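Local coordinates for UDP-N-acetylglucosamine--peptide N-acetylglucosaminyltransferase stabilizing protein GtfB (Streptococcus gordonii, PDB 5E9T), which partners GtfA in a heterotetramer that attaches the first GlcNAc to the serine-rich repeat adhesin GspB, acting as its substrate-binding subunit, at residues Gly99-Trp107 with Arg115-Gln123. Sequence-based numbering, arbitrary orientation.
Sequences GRLVKQVDW and RLSERYNKQ
Glu118 reaches across to Trp107 from the neighbouring strand. Its CB lies 3.9 Å from CG1 of Val105, CG passes CD1 of the indole, and CD lies 3.5 Å from Trp107 NE1. OE2 accepts a very short hydrogen bond from Trp107 NE1 at the ring edge (2.5 Å, its exact length doubtful), and OE1 has a weak, long ion pair with Lys129. An extended chain beyond CG (chi2 180°) carries the carboxylate there, its plane 79° from the indole. Arg188 of the Gtf1 chain makes a salt bridge with OE2 and a cation-pi contact with Trp107. The Tyr120 ring takes Val102 CG1 over one face, 4.2 Å from its centroid, and Val105 CG1 at its edge, 3.5 Å from CE1.

On the other face of the sheet, Asp106 OD1 accepts one bond from Gln104 NE2 of its own strand, on the syn side at 2.8 Å, and one from Ser117 OG across the pair, from above the carboxylate plane. Tyr132 OH also hydrogen-bonds that hydroxyl.

Val105 and Glu118 form a hydrogen-bonded pair, Val105 N to Glu118 O at 2.9 Å with a return bond. Arg115 N bonds Trp107 O at 3.1 Å, Leu116 N weakly; both residues face Trp107, a classic beta bulge. Consecutive in sequence and paired antiparallel (164°), strands 101-108 and 114-120 form a beta hairpin within the large antiparallel sheet, whose face with Trp107 and Glu118 meets the Gtf1 chain.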
loop_
_atom_site.group_PDB
_atom_site.type_symbol
_atom_site.label_atom_id
_atom_site.label_comp_id
_atom_site.label_asym_id
_atom_site.label_seq_id
_atom_site.Cartn_x
_atom_site.Cartn_y
_atom_site.Cartn_z
ATOM N N GLY B 99 -9.450 25.089 20.698
ATOM C CA GLY B 99 -9.468 24.329 19.468
ATOM C C GLY B 99 -8.407 23.243 19.417
ATOM O O GLY B 99 -7.426 23.273 20.158
ATOM N N ARG B 100 -8.632 22.280 18.520
ATOM C CA ARG B 100 -7.688 21.201 18.223
ATOM C C ARG B 100 -7.476 20.256 19.404
ATOM O O ARG B 100 -6.375 19.737 19.601
ATOM C CB ARG B 100 -6.341 21.753 17.745
ATOM C CG ARG B 100 -6.452 22.680 16.558
ATOM C CD ARG B 100 -5.113 22.872 15.885
ATOM N NE ARG B 100 -5.267 23.485 14.571
ATOM C CZ ARG B 100 -4.257 23.748 13.750
ATOM N NH1 ARG B 100 -3.018 23.447 14.108
ATOM N NH2 ARG B 100 -4.487 24.308 12.572
ATOM N N LEU B 101 -8.522 20.014 20.188
ATOM C CA LEU B 101 -8.468 19.023 21.255
ATOM C C LEU B 101 -8.968 17.685 20.732
ATOM O O LEU B 101 -9.973 17.620 20.016
ATOM C CB LEU B 101 -9.301 19.462 22.461
ATOM C CG LEU B 101 -8.716 20.528 23.396
ATOM C CD1 LEU B 101 -7.354 20.110 23.942
ATOM C CD2 LEU B 101 -8.622 21.862 22.707
ATOM N N VAL B 102 -8.264 16.616 21.093
ATOM C CA VAL B 102 -8.522 15.308 20.499
ATOM C C VAL B 102 -9.737 14.678 21.162
ATOM O O VAL B 102 -9.748 14.430 22.372
ATOM C CB VAL B 102 -7.299 14.389 20.614
ATOM C CG1 VAL B 102 -7.594 13.057 19.947
ATOM C CG2 VAL B 102 -6.081 15.048 19.987
ATOM N N LYS B 103 -10.760 14.406 20.356
ATOM C CA LYS B 103 -11.944 13.664 20.763
ATOM C C LYS B 103 -11.841 12.207 20.325
ATOM O O LYS B 103 -11.868 11.295 21.157
ATOM C CB LYS B 103 -13.193 14.329 20.170
ATOM C CG LYS B 103 -14.449 13.473 20.123
ATOM C CD LYS B 103 -15.536 14.199 19.339
ATOM C CE LYS B 103 -16.711 13.297 19.007
ATOM N NZ LYS B 103 -17.503 13.862 17.874
ATOM N N GLN B 104 -11.731 11.978 19.018
ATOM C CA GLN B 104 -11.752 10.642 18.445
ATOM C C GLN B 104 -10.801 10.600 17.255
ATOM O O GLN B 104 -10.824 11.506 16.417
ATOM C CB GLN B 104 -13.185 10.300 18.033
ATOM C CG GLN B 104 -13.381 9.090 17.157
ATOM C CD GLN B 104 -14.805 9.025 16.633
ATOM O OE1 GLN B 104 -15.688 9.730 17.127
ATOM N NE2 GLN B 104 -15.034 8.190 15.627
ATOM N N VAL B 105 -9.975 9.558 17.174
ATOM C CA VAL B 105 -9.070 9.363 16.046
ATOM C C VAL B 105 -9.498 8.113 15.286
ATOM O O VAL B 105 -9.639 7.034 15.874
ATOM C CB VAL B 105 -7.598 9.280 16.496
ATOM C CG1 VAL B 105 -7.400 8.225 17.570
ATOM C CG2 VAL B 105 -6.697 9.007 15.306
ATOM N N ASP B 106 -9.708 8.263 13.976
ATOM C CA ASP B 106 -10.302 7.234 13.126
ATOM C C ASP B 106 -9.221 6.620 12.244
ATOM O O ASP B 106 -8.784 7.246 11.276
ATOM C CB ASP B 106 -11.404 7.840 12.260
ATOM C CG ASP B 106 -12.756 7.819 12.932
ATOM O OD1 ASP B 106 -12.829 7.403 14.106
ATOM O OD2 ASP B 106 -13.743 8.232 12.284
ATOM N N TRP B 107 -8.837 5.379 12.534
ATOM C CA TRP B 107 -7.794 4.707 11.769
ATOM C C TRP B 107 -8.371 4.048 10.522
ATOM O O TRP B 107 -9.482 3.511 10.541
ATOM C CB TRP B 107 -7.078 3.670 12.632
ATOM C CG TRP B 107 -6.246 4.292 13.701
ATOM C CD1 TRP B 107 -6.584 4.451 15.010
ATOM C CD2 TRP B 107 -4.938 4.862 13.552
ATOM N NE1 TRP B 107 -5.566 5.077 15.690
ATOM C CE2 TRP B 107 -4.544 5.340 14.816
ATOM C CE3 TRP B 107 -4.062 5.010 12.472
ATOM C CZ2 TRP B 107 -3.313 5.956 15.032
ATOM C CZ3 TRP B 107 -2.840 5.623 12.689
ATOM C CH2 TRP B 107 -2.478 6.087 13.958
ATOM N N ARG B 115 -11.824 1.595 10.055
ATOM C CA ARG B 115 -11.599 0.317 10.718
ATOM C C ARG B 115 -11.721 0.450 12.232
ATOM O O ARG B 115 -12.492 -0.282 12.861
ATOM C CB ARG B 115 -10.243 -0.258 10.327
ATOM C CG ARG B 115 -10.151 -0.728 8.881
ATOM C CD ARG B 115 -11.186 -1.794 8.558
ATOM N NE ARG B 115 -10.824 -2.549 7.360
ATOM C CZ ARG B 115 -11.640 -3.382 6.721
ATOM N NH1 ARG B 115 -12.878 -3.569 7.158
ATOM N NH2 ARG B 115 -11.217 -4.026 5.641
ATOM N N LEU B 116 -10.908 1.318 12.835
ATOM C CA LEU B 116 -10.991 1.615 14.260
ATOM C C LEU B 116 -11.402 3.062 14.496
ATOM O O LEU B 116 -11.003 3.963 13.750
ATOM C CB LEU B 116 -9.659 1.373 14.962
ATOM C CG LEU B 116 -8.983 0.026 14.753
ATOM C CD1 LEU B 116 -7.690 -0.007 15.547
ATOM C CD2 LEU B 116 -9.910 -1.109 15.156
ATOM N N SER B 117 -12.200 3.273 15.542
ATOM C CA SER B 117 -12.409 4.587 16.142
ATOM C C SER B 117 -11.936 4.494 17.584
ATOM O O SER B 117 -12.564 3.815 18.402
ATOM C CB SER B 117 -13.874 5.017 16.081
ATOM O OG SER B 117 -14.319 5.175 14.748
ATOM N N GLU B 118 -10.835 5.164 17.896
ATOM C CA GLU B 118 -10.319 5.209 19.254
ATOM C C GLU B 118 -10.741 6.531 19.886
ATOM O O GLU B 118 -10.505 7.599 19.313
ATOM C CB GLU B 118 -8.798 5.039 19.261
ATOM C CG GLU B 118 -8.344 3.760 18.557
ATOM C CD GLU B 118 -6.839 3.578 18.553
ATOM O OE1 GLU B 118 -6.360 2.539 19.059
ATOM O OE2 GLU B 118 -6.133 4.471 18.044
ATOM N N ARG B 119 -11.383 6.450 21.050
ATOM C CA ARG B 119 -12.092 7.577 21.640
ATOM C C ARG B 119 -11.349 8.118 22.851
ATOM O O ARG B 119 -10.853 7.352 23.682
ATOM C CB ARG B 119 -13.505 7.173 22.054
ATOM C CG ARG B 119 -14.118 6.127 21.153
ATOM C CD ARG B 119 -15.500 6.544 20.700
ATOM N NE ARG B 119 -16.145 5.497 19.918
ATOM C CZ ARG B 119 -16.990 5.727 18.919
ATOM N NH1 ARG B 119 -17.284 6.972 18.574
ATOM N NH2 ARG B 119 -17.533 4.714 18.261
ATOM N N TYR B 120 -11.305 9.441 22.959
ATOM C CA TYR B 120 -10.577 10.118 24.016
ATOM C C TYR B 120 -11.538 10.911 24.892
ATOM O O TYR B 120 -12.589 11.371 24.435
ATOM C CB TYR B 120 -9.492 11.033 23.430
ATOM C CG TYR B 120 -8.353 10.254 22.807
ATOM C CD1 TYR B 120 -8.504 9.632 21.574
ATOM C CD2 TYR B 120 -7.133 10.128 23.459
ATOM C CE1 TYR B 120 -7.472 8.910 21.006
ATOM C CE2 TYR B 120 -6.094 9.409 22.896
ATOM C CZ TYR B 120 -6.270 8.803 21.669
ATOM O OH TYR B 120 -5.243 8.086 21.102
ATOM N N ASN B 121 -11.172 11.046 26.162
ATOM C CA ASN B 121 -11.964 11.751 27.154
ATOM C C ASN B 121 -11.356 13.131 27.415
ATOM O O ASN B 121 -10.407 13.555 26.750
ATOM C CB ASN B 121 -12.068 10.907 28.427
ATOM C CG ASN B 121 -10.711 10.501 28.976
ATOM O OD1 ASN B 121 -9.708 11.174 28.746
ATOM N ND2 ASN B 121 -10.677 9.399 29.713
ATOM N N LYS B 122 -11.914 13.853 28.391
ATOM C CA LYS B 122 -11.364 15.158 28.736
ATOM C C LYS B 122 -10.019 15.051 29.442
ATOM O O LYS B 122 -9.290 16.045 29.508
ATOM C CB LYS B 122 -12.354 15.944 29.603
ATOM C CG LYS B 122 -12.602 15.367 30.988
ATOM C CD LYS B 122 -13.649 16.188 31.730
ATOM C CE LYS B 122 -14.151 15.472 32.975
ATOM N NZ LYS B 122 -15.451 16.027 33.447
ATOM N N GLN B 123 -9.673 13.875 29.962
ATOM C CA GLN B 123 -8.383 13.677 30.611
ATOM C C GLN B 123 -7.276 13.336 29.626
ATOM O O GLN B 123 -6.128 13.160 30.047
ATOM C CB GLN B 123 -8.479 12.573 31.670
ATOM C CG GLN B 123 -9.488 12.828 32.790
ATOM C CD GLN B 123 -10.920 12.525 32.381
ATOM O OE1 GLN B 123 -11.216 12.338 31.201
ATOM N NE2 GLN B 123 -11.816 12.471 33.357
#